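Local coordinates for DNA-binding transcriptional repressor YiaJ (Escherichia coli, PDB 1YSQ), which represses transcription of the yiaKLMNOPQRS operon, which may serve 2,3-diketo-L-gulonate use, and is represented here by its C-terminal IclR-type effector domain, at residues A[38-44]-A[56-62]; A[66-72]-A[120-126]; A[134-138]-A[173-177]. All coordinates share one frame; numbering follows the deposited sequence.

Contact 1: residues A[38-44]-A[56-62]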
loop_
_atom_site.group_PDB
_atom_site.type_symbol
_atom_site.label_atom_id
_atom_site.label_comp_id
_atom_site.label_asym_id
_atom_site.label_seq_id
_atom_site.Cartn_x
_atom_site.Cartn_y
_atom_site.Cartn_z
ATOM N N HIS A 38 5.125 -11.087 -2.697
ATOM C CA HIS A 38 4.374 -10.564 -1.559
ATOM C C HIS A 38 4.933 -9.201 -1.134
ATOM O O HIS A 38 6.090 -8.876 -1.422
ATOM C CB HIS A 38 4.366 -11.559 -0.373
ATOM C CG HIS A 38 5.716 -12.108 -0.046
ATOM N ND1 HIS A 38 6.364 -13.026 -0.852
ATOM C CD2 HIS A 38 6.571 -11.830 0.968
ATOM C CE1 HIS A 38 7.552 -13.295 -0.343
ATOM N NE2 HIS A 38 7.697 -12.594 0.766
ATOM N N ALA A 39 4.101 -8.411 -0.464
ATOM C CA ALA A 39 4.563 -7.236 0.267
ATOM C C ALA A 39 4.883 -7.705 1.696
ATOM O O ALA A 39 4.222 -8.613 2.209
ATOM C CB ALA A 39 3.463 -6.132 0.281
ATOM N N ILE A 40 5.915 -7.131 2.312
ATOM C CA ILE A 40 6.199 -7.396 3.725
ATOM C C ILE A 40 5.872 -6.151 4.511
ATOM O O ILE A 40 6.412 -5.071 4.235
ATOM C CB ILE A 40 7.671 -7.779 3.988
ATOM C CG1 ILE A 40 8.114 -8.924 3.075
ATOM C CG2 ILE A 40 7.855 -8.171 5.496
ATOM C CD1 ILE A 40 9.592 -9.320 3.302
ATOM N N LEU A 41 5.004 -6.303 5.507
ATOM C CA LEU A 41 4.696 -5.184 6.393
ATOM C C LEU A 41 5.834 -4.971 7.376
ATOM O O LEU A 41 5.934 -5.698 8.364
ATOM C CB LEU A 41 3.361 -5.397 7.125
ATOM C CG LEU A 41 2.816 -4.159 7.842
ATOM C CD1 LEU A 41 2.704 -2.983 6.847
ATOM C CD2 LEU A 41 1.454 -4.457 8.450
ATOM N N ILE A 42 6.692 -3.988 7.108
ATOM C CA ILE A 42 7.861 -3.777 7.974
ATOM C C ILE A 42 7.630 -2.780 9.095
ATOM O O ILE A 42 8.431 -2.694 10.027
ATOM C CB ILE A 42 9.126 -3.432 7.144
ATOM C CG1 ILE A 42 8.947 -2.104 6.378
ATOM C CG2 ILE A 42 9.469 -4.617 6.208
ATOM C CD1 ILE A 42 10.231 -1.602 5.692
ATOM N N TYR A 43 6.529 -2.039 9.024
ATOM C CA TYR A 43 6.276 -0.984 9.984
ATOM C C TYR A 43 4.788 -0.671 9.949
ATOM O O TYR A 43 4.173 -0.613 8.873
ATOM C CB TYR A 43 7.135 0.216 9.593
ATOM C CG TYR A 43 6.997 1.468 10.406
ATOM C CD1 TYR A 43 7.991 1.845 11.295
ATOM C CD2 TYR A 43 5.909 2.323 10.228
ATOM C CE1 TYR A 43 7.896 3.029 12.018
ATOM C CE2 TYR A 43 5.809 3.501 10.941
ATOM C CZ TYR A 43 6.807 3.849 11.829
ATOM O OH TYR A 43 6.717 5.033 12.528
ATOM N N LYS A 44 4.200 -0.516 11.126
ATOM C CA LYS A 44 2.773 -0.206 11.234
ATOM C C LYS A 44 2.484 0.681 12.451
ATOM O O LYS A 44 3.002 0.431 13.533
ATOM C CB LYS A 44 1.923 -1.493 11.308
ATOM C CG LYS A 44 0.415 -1.233 11.236
ATOM C CD LYS A 44 -0.411 -2.435 11.687
ATOM C CE LYS A 44 -1.922 -2.135 11.544
ATOM N NZ LYS A 44 -2.799 -3.116 12.329
ATOM N N ALA A 56 -3.601 -6.468 10.558
ATOM C CA ALA A 56 -2.222 -6.403 10.048
ATOM C C ALA A 56 -1.191 -6.215 11.174
ATOM O O ALA A 56 -1.468 -5.571 12.185
ATOM C CB ALA A 56 -2.084 -5.287 9.013
ATOM N N TYR A 57 0.005 -6.768 10.973
ATOM C CA TYR A 57 1.066 -6.745 11.978
ATOM C C TYR A 57 2.422 -6.724 11.293
ATOM O O TYR A 57 2.562 -7.198 10.167
ATOM C CB TYR A 57 0.975 -7.982 12.891
ATOM C CG TYR A 57 0.951 -9.290 12.115
ATOM C CD1 TYR A 57 2.130 -10.001 11.859
ATOM C CD2 TYR A 57 -0.253 -9.821 11.654
ATOM C CE1 TYR A 57 2.116 -11.201 11.147
ATOM C CE2 TYR A 57 -0.285 -11.019 10.912
ATOM C CZ TYR A 57 0.902 -11.696 10.674
ATOM O OH TYR A 57 0.863 -12.876 9.983
ATOM N N ILE A 58 3.414 -6.188 11.994
ATOM C CA ILE A 58 4.778 -6.132 11.493
ATOM C C ILE A 58 5.290 -7.553 11.257
ATOM O O ILE A 58 5.189 -8.421 12.135
ATOM C CB ILE A 58 5.691 -5.323 12.465
ATOM C CG1 ILE A 58 5.256 -3.850 12.479
ATOM C CG2 ILE A 58 7.196 -5.513 12.126
ATOM C CD1 ILE A 58 5.879 -3.006 13.634
ATOM N N GLY A 59 5.798 -7.783 10.051
ATOM C CA GLY A 59 6.283 -9.094 9.654
ATOM C C GLY A 59 5.284 -9.847 8.795
ATOM O O GLY A 59 5.620 -10.873 8.197
ATOM N N GLN A 60 4.059 -9.331 8.691
ATOM C CA GLN A 60 3.052 -9.986 7.858
ATOM C C GLN A 60 3.475 -10.004 6.377
ATOM O O GLN A 60 4.031 -9.012 5.882
ATOM C CB GLN A 60 1.712 -9.276 7.983
ATOM C CG GLN A 60 0.562 -9.957 7.236
ATOM C CD GLN A 60 -0.760 -9.263 7.496
ATOM O OE1 GLN A 60 -0.788 -8.064 7.756
ATOM N NE2 GLN A 60 -1.853 -10.009 7.428
ATOM N N HIS A 61 3.187 -11.112 5.693
ATOM C CA HIS A 61 3.353 -11.204 4.237
ATOM C C HIS A 61 1.994 -11.065 3.580
ATOM O O HIS A 61 1.071 -11.825 3.854
ATOM C CB HIS A 61 3.986 -12.529 3.824
ATOM C CG HIS A 61 5.415 -12.685 4.250
ATOM N ND1 HIS A 61 6.225 -13.686 3.755
ATOM C CD2 HIS A 61 6.186 -11.964 5.100
ATOM C CE1 HIS A 61 7.432 -13.578 4.286
ATOM N NE2 HIS A 61 7.439 -12.533 5.095
ATOM N N MET A 62 1.887 -10.059 2.718
ATOM C CA MET A 62 0.638 -9.657 2.141
ATOM C C MET A 62 0.680 -10.083 0.612
ATOM O O MET A 62 1.629 -9.706 -0.094
ATOM C CB MET A 62 0.465 -8.127 2.524
ATOM C CG MET A 62 1.390 -7.440 3.958
ATOM S SD MET A 62 0.555 -5.944 4.083
ATOM C CE MET A 62 1.811 -4.938 3.650
#

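Contact 2: residues A[66-72]-A[120-126]. With PO4 (phosphate ion), chain B.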
loop_
_atom_site.group_PDB
_atom_site.type_symbol
_atom_site.label_atom_id
_atom_site.label_comp_id
_atom_site.label_asym_id
_atom_site.label_seq_id
_atom_site.Cartn_x
_atom_site.Cartn_y
_atom_site.Cartn_z
ATOM N N CYS A 66 -4.215 -8.770 -3.694
ATOM C CA CYS A 66 -5.285 -8.257 -2.820
ATOM C C CYS A 66 -4.792 -7.156 -1.863
ATOM O O CYS A 66 -5.532 -6.709 -0.996
ATOM C CB CYS A 66 -5.956 -9.419 -2.041
ATOM S SG CYS A 66 -4.786 -10.373 -1.049
ATOM N N SER A 67 -3.542 -6.727 -2.045
ATOM C CA SER A 67 -2.911 -5.674 -1.245
ATOM C C SER A 67 -2.786 -4.439 -2.122
ATOM O O SER A 67 -2.244 -4.521 -3.231
ATOM C CB SER A 67 -1.521 -6.125 -0.775
ATOM O OG SER A 67 -0.705 -5.053 -0.320
ATOM N N ALA A 68 -3.265 -3.295 -1.633
ATOM C CA ALA A 68 -3.104 -2.041 -2.390
ATOM C C ALA A 68 -1.624 -1.740 -2.686
ATOM O O ALA A 68 -1.258 -1.405 -3.824
ATOM C CB ALA A 68 -3.782 -0.862 -1.671
ATOM N N MET A 69 -0.776 -1.853 -1.665
ATOM C CA MET A 69 0.678 -1.720 -1.844
ATOM C C MET A 69 1.230 -2.779 -2.820
ATOM O O MET A 69 2.052 -2.458 -3.692
ATOM C CB MET A 69 1.389 -1.776 -0.487
ATOM C CG MET A 69 1.152 -0.509 0.409
ATOM S SD MET A 69 2.073 -0.498 1.994
ATOM C CE MET A 69 1.265 -1.720 2.759
ATOM N N GLY A 70 0.755 -4.024 -2.692
ATOM C CA GLY A 70 1.147 -5.100 -3.602
ATOM C C GLY A 70 0.777 -4.801 -5.055
ATOM O O GLY A 70 1.556 -5.071 -5.971
ATOM N N LYS A 71 -0.407 -4.219 -5.269
ATOM C CA LYS A 71 -0.827 -3.838 -6.619
ATOM C C LYS A 71 0.071 -2.738 -7.189
ATOM O O LYS A 71 0.406 -2.753 -8.382
ATOM C CB LYS A 71 -2.305 -3.437 -6.642
ATOM C CG LYS A 71 -3.234 -4.642 -6.444
ATOM C CD LYS A 71 -4.718 -4.271 -6.674
ATOM C CE LYS A 71 -5.201 -3.281 -5.607
ATOM N NZ LYS A 71 -6.653 -2.946 -5.725
ATOM N N ILE A 72 0.508 -1.816 -6.333
ATOM C CA ILE A 72 1.484 -0.798 -6.748
ATOM C C ILE A 72 2.773 -1.462 -7.237
ATOM O O ILE A 72 3.285 -1.121 -8.298
ATOM C CB ILE A 72 1.753 0.176 -5.585
ATOM C CG1 ILE A 72 0.562 1.118 -5.431
ATOM C CG2 ILE A 72 3.061 0.984 -5.788
ATOM C CD1 ILE A 72 0.571 1.877 -4.137
ATOM N N ALA A 120 -3.025 3.570 -5.593
ATOM C CA ALA A 120 -3.899 2.418 -5.607
ATOM C C ALA A 120 -4.875 2.468 -4.440
ATOM O O ALA A 120 -4.626 3.134 -3.437
ATOM C CB ALA A 120 -3.070 1.140 -5.516
ATOM N N MET A 121 -5.968 1.730 -4.566
ATOM C CA MET A 121 -6.869 1.553 -3.442
ATOM C C MET A 121 -7.118 0.086 -3.206
ATOM O O MET A 121 -6.999 -0.737 -4.129
ATOM C CB MET A 121 -8.195 2.281 -3.708
ATOM C CG MET A 121 -8.170 3.767 -3.315
ATOM S SD MET A 121 -9.867 4.489 -3.391
ATOM C CE MET A 121 -10.119 4.574 -2.062
ATOM N N ASP A 122 -7.422 -0.246 -1.954
ATOM C CA ASP A 122 -8.084 -1.491 -1.660
ATOM C C ASP A 122 -9.542 -1.097 -1.463
ATOM O O ASP A 122 -9.887 -0.455 -0.473
ATOM C CB ASP A 122 -7.496 -2.140 -0.406
ATOM C CG ASP A 122 -8.380 -3.256 0.145
ATOM O OD1 ASP A 122 -9.336 -3.685 -0.560
ATOM O OD2 ASP A 122 -8.200 -3.738 1.286
ATOM N N ARG A 123 -10.377 -1.451 -2.436
ATOM C CA ARG A 123 -11.796 -1.101 -2.420
ATOM C C ARG A 123 -12.571 -2.294 -1.889
ATOM O O ARG A 123 -13.245 -3.017 -2.653
ATOM C CB ARG A 123 -12.282 -0.707 -3.829
ATOM C CG ARG A 123 -11.644 0.570 -4.359
ATOM C CD ARG A 123 -12.030 0.943 -5.814
ATOM N NE ARG A 123 -11.205 2.061 -6.277
ATOM C CZ ARG A 123 -10.018 1.933 -6.882
ATOM N NH1 ARG A 123 -9.513 0.733 -7.138
ATOM N NH2 ARG A 123 -9.331 3.013 -7.240
ATOM N N GLU A 124 -12.460 -2.505 -0.574
ATOM C CA GLU A 124 -13.099 -3.656 0.096
ATOM C C GLU A 124 -12.800 -5.002 -0.588
ATOM O O GLU A 124 -13.699 -5.851 -0.766
ATOM C CB GLU A 124 -14.612 -3.429 0.204
ATOM C CG GLU A 124 -15.000 -2.118 0.876
ATOM C CD GLU A 124 -16.511 -1.945 0.904
ATOM O OE1 GLU A 124 -17.049 -1.327 -0.031
ATOM O OE2 GLU A 124 -17.150 -2.458 1.841
ATOM N N GLU A 125 -11.539 -5.186 -0.976
ATOM C CA GLU A 125 -11.086 -6.412 -1.635
ATOM C C GLU A 125 -10.595 -7.474 -0.648
ATOM O O GLU A 125 -10.400 -8.628 -1.028
ATOM C CB GLU A 125 -9.978 -6.098 -2.652
ATOM C CG GLU A 125 -10.453 -5.211 -3.795
ATOM C CD GLU A 125 -9.321 -4.411 -4.426
ATOM O OE1 GLU A 125 -8.252 -5.003 -4.703
ATOM O OE2 GLU A 125 -9.504 -3.191 -4.609
ATOM N N ASN A 126 -10.385 -7.086 0.609
ATOM C CA ASN A 126 -10.006 -8.038 1.654
ATOM C C ASN A 126 -11.142 -8.323 2.617
ATOM O O ASN A 126 -11.388 -9.471 2.970
ATOM C CB ASN A 126 -8.813 -7.522 2.443
ATOM C CG ASN A 126 -7.545 -7.613 1.661
ATOM O OD1 ASN A 126 -6.878 -8.659 1.647
ATOM N ND2 ASN A 126 -7.200 -6.526 0.983
HETATM P P PO4 B . -2.533 -2.737 1.874
HETATM O O1 PO4 B . -3.918 -3.013 1.260
HETATM O O2 PO4 B . -1.565 -2.196 0.872
HETATM O O3 PO4 B . -2.624 -1.801 3.066
HETATM O O4 PO4 B . -2.025 -4.085 2.359
HETATM O O HOH W 1 -6.385 -4.303 -2.615
#

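Contact 3: residues A[134-138]-A[173-177]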
loop_
_atom_site.group_PDB
_atom_site.type_symbol
_atom_site.label_atom_id
_atom_site.label_comp_id
_atom_site.label_asym_id
_atom_site.label_seq_id
_atom_site.Cartn_x
_atom_site.Cartn_y
_atom_site.Cartn_z
ATOM N N ALA A 134 -2.998 3.699 -1.148
ATOM C CA ALA A 134 -1.565 3.398 -1.110
ATOM C C ALA A 134 -0.819 4.183 -2.195
ATOM O O ALA A 134 -1.400 4.538 -3.240
ATOM C CB ALA A 134 -1.336 1.893 -1.287
ATOM N N VAL A 135 0.453 4.474 -1.923
ATOM C CA VAL A 135 1.339 5.154 -2.865
ATOM C C VAL A 135 2.730 4.488 -2.891
ATOM O O VAL A 135 3.156 3.885 -1.907
ATOM C CB VAL A 135 1.521 6.671 -2.527
ATOM C CG1 VAL A 135 0.233 7.454 -2.751
ATOM C CG2 VAL A 135 2.060 6.867 -1.099
ATOM N N PRO A 136 3.440 4.603 -4.013
ATOM C CA PRO A 136 4.832 4.132 -4.108
ATOM C C PRO A 136 5.831 5.052 -3.402
ATOM O O PRO A 136 5.564 6.245 -3.275
ATOM C CB PRO A 136 5.095 4.151 -5.620
ATOM C CG PRO A 136 4.191 5.278 -6.140
ATOM C CD PRO A 136 2.948 5.156 -5.296
ATOM N N VAL A 137 6.948 4.484 -2.927
ATOM C CA VAL A 137 8.121 5.248 -2.502
ATOM C C VAL A 137 9.170 4.912 -3.555
ATOM O O VAL A 137 9.561 3.756 -3.695
ATOM C CB VAL A 137 8.630 4.820 -1.099
ATOM C CG1 VAL A 137 9.980 5.509 -0.744
ATOM C CG2 VAL A 137 7.565 5.095 -0.047
ATOM N N PHE A 138 9.576 5.900 -4.341
ATOM C CA PHE A 138 10.483 5.627 -5.456
ATOM C C PHE A 138 11.940 5.667 -5.001
ATOM O O PHE A 138 12.299 6.490 -4.150
ATOM C CB PHE A 138 10.266 6.667 -6.574
ATOM C CG PHE A 138 8.956 6.509 -7.312
ATOM C CD1 PHE A 138 8.777 5.468 -8.227
ATOM C CD2 PHE A 138 7.914 7.419 -7.102
ATOM C CE1 PHE A 138 7.561 5.321 -8.928
ATOM C CE2 PHE A 138 6.692 7.288 -7.788
ATOM C CZ PHE A 138 6.523 6.222 -8.710
ATOM N N ALA A 173 5.125 9.995 1.277
ATOM C CA ALA A 173 5.948 9.149 0.421
ATOM C C ALA A 173 7.038 9.951 -0.294
ATOM O O ALA A 173 8.160 9.493 -0.399
ATOM C CB ALA A 173 5.095 8.394 -0.604
ATOM N N GLN A 174 6.698 11.138 -0.788
ATOM C CA GLN A 174 7.665 11.984 -1.486
ATOM C C GLN A 174 8.846 12.348 -0.586
ATOM O O GLN A 174 9.993 12.289 -1.022
ATOM C CB GLN A 174 7.001 13.263 -2.000
ATOM C CG GLN A 174 6.165 13.078 -3.270
ATOM C CD GLN A 174 5.279 14.299 -3.577
ATOM O OE1 GLN A 174 4.919 15.070 -2.673
ATOM N NE2 GLN A 174 4.944 14.480 -4.850
ATOM N N ALA A 175 8.555 12.717 0.663
ATOM C CA ALA A 175 9.588 13.088 1.628
ATOM C C ALA A 175 10.539 11.908 1.914
ATOM O O ALA A 175 11.768 12.071 1.890
ATOM C CB ALA A 175 8.955 13.604 2.917
ATOM N N ILE A 176 9.959 10.730 2.160
ATOM C CA ILE A 176 10.735 9.497 2.324
ATOM C C ILE A 176 11.594 9.200 1.087
ATOM O O ILE A 176 12.786 8.927 1.201
ATOM C CB ILE A 176 9.799 8.289 2.647
ATOM C CG1 ILE A 176 9.028 8.541 3.956
ATOM C CG2 ILE A 176 10.605 6.958 2.687
ATOM C CD1 ILE A 176 7.851 7.570 4.216
ATOM N N SER A 177 10.985 9.249 -0.091
ATOM C CA SER A 177 11.707 8.986 -1.328
ATOM C C SER A 177 12.870 9.969 -1.544
ATOM O O SER A 177 13.978 9.565 -1.953
ATOM C CB SER A 177 10.747 9.048 -2.510
ATOM O OG SER A 177 11.462 8.977 -3.722
HETATM O O HOH W 2 14.777 7.798 -3.571
#

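Contact 1: residues A[38-44]-A[56-62]
L41 and M62 form the tight inner side of this antiparallel pairing, in which strand 38-45 meets segment 56-62 and its short edge strand 61-63. CG of L41 stands anti to the backbone N (chi1 -168°), which lays CD2 3.4 Å from Y57 O, at the start of the turn, and against A56 CB, while L41 CB lies 3.8 Å from the methyl CE of M62, the two chains meeting at a slant. The same M62 methyl reaches A39 CB, on the face covered by helix 68-75. Main-chain bonds run between the strands. A39 and M62 are a hydrogen-bonded pair, L41 N gives to Q60 O, and L41 O accepts from G59 N at 2.7 Å, joining the strand to the type II turn Y57-Q60.

The solvent side is looser. On the face of I40 and H61, the H61 ring stacks on H38 in offset fashion, centroids 4.4 Å apart and planes at 17°, with H38 CD2 over one face of the H61 ring; H38 NE2 is hydrogen-bonded to E35. Exposed I58 merely rests CG1 against the backbone of Y43 and K44. At the far end the extended K44 brings NZ 2.8 Å from A56 O, tilted 34° from the carbonyl plane. Backbone polarity thus sets the register, whereas K44 NZ, salt-bridged to E46 and hydrogen-bonded to A56 O and T54, links the strand to the residue just before the turn, and E46 probably balances its charge.

Contact 2: residues A[66-72]-A[120-126]
K71 NZ reaches across to E125 in a salt bridge and to the carbonyl of M121, joining the start of helix 68-75 to the edge strand 120-123 in the antiparallel sheet of this GAF-like effector domain. The nitrogen lies 2.8 Å from E125 OE1, on the syn lone pair, with only a weak bond to OE2, and gives to M121 O at 2.7 Å almost in line with the C=O. A bend at chi3 (-66°) turns the ammonium toward these acceptors, and E110 of helix 104-117 adds a second carboxylate, so the buried charge is probably well compensated.

Around this centre segment 120-126 is braced from within. E125 OE2 takes R123 N from above the carboxylate plane, and D122 OD1 accepts E125 N, an Asx motif. N126 ND2 divides its two hydrogens between D122 OD2 and C66 O; the latter bond, 2.6 Å, is short and nearly straight on the carbonyl. A water also links C66 O, weakly, to E125 OE1.

Farther out the contact is apolar: A68 CB sits against the D122 backbone, and I72 CG1 packs 3.6 Å from A120 CB. At the helix start S67 is the N-cap, its OG accepting G70 N. A phosphate, probably from the crystallisation liquor, occupies this N-terminus: A68 N gives to its O1 at 3.0 Å, and M69 N to its O2 at 2.7 Å with an N-H...O angle of 172°.

Contact 3: residues A[134-138]-A[173-177]
Helix 162-182 packs on the antiparallel sheet of the effector domain, and A173 and S177 of the helix meet V135 and V137 near the end of strand 130-137 and F138 just beyond it. Over these segments the two axes run almost parallel, 15° apart, and approach to 7.8 Å, close enough for small side chains of the helix to reach the strand.

A173 makes the closest carbon contact: its CB lies only 3.4 Å from V135 CG2, tighter than usual, and 3.5 Å from the carbonyl O of P136. V135 CG2 occupies the position between its own backbone N and carbonyl carbon, from which it projects at the helix. V137 spans one turn of the helix: CG2 looks to A173 CB, while CG1, set anti to the backbone N, meets I176 CG2 at 3.8 Å, the two side chains crossing at about a right angle, and also touches S177 CA. I176 continues onto helix 8-25, which lies beside helix 162-182.

At the end of the strand the contact turns polar. S177 OG donates to F138 O at 2.7 Å, 26° from the carbonyl plane, and a water also donates to the same oxygen. The F138 ring itself leads away to an edge-to-face meeting with F76. Replacing S177 with an alanine would probably leave F138 O without its direct partner in the helix. Apolar contacts therefore seat the helix, while a single hydroxyl ties it to the chain as the strand ends.

Overall arrangement
The three contacts share one antiparallel sheet. Contact 1 lies at the edge formed by strand 61-63, contact 2 at the opposite edge formed by strand 120-123, and contact 3 on the neighbouring strand 130-137. Contacts 1 and 2 have centres about 14 Å apart yet touch, M62 CE lying 3.4 Å from M69 CE, and the phosphate of contact 2 is about 4 Å from the M62 side chain; S149 OG also hydrogen-bonds it, and the ion, though probably from the crystallisation liquor, may mark a pocket. Contacts 2 and 3, centres about 16 Å apart, meet where A120 O probably accepts from A134 N (2.9 Å). Contacts 1 and 3 stay about 8 Å apart at their nearest atoms.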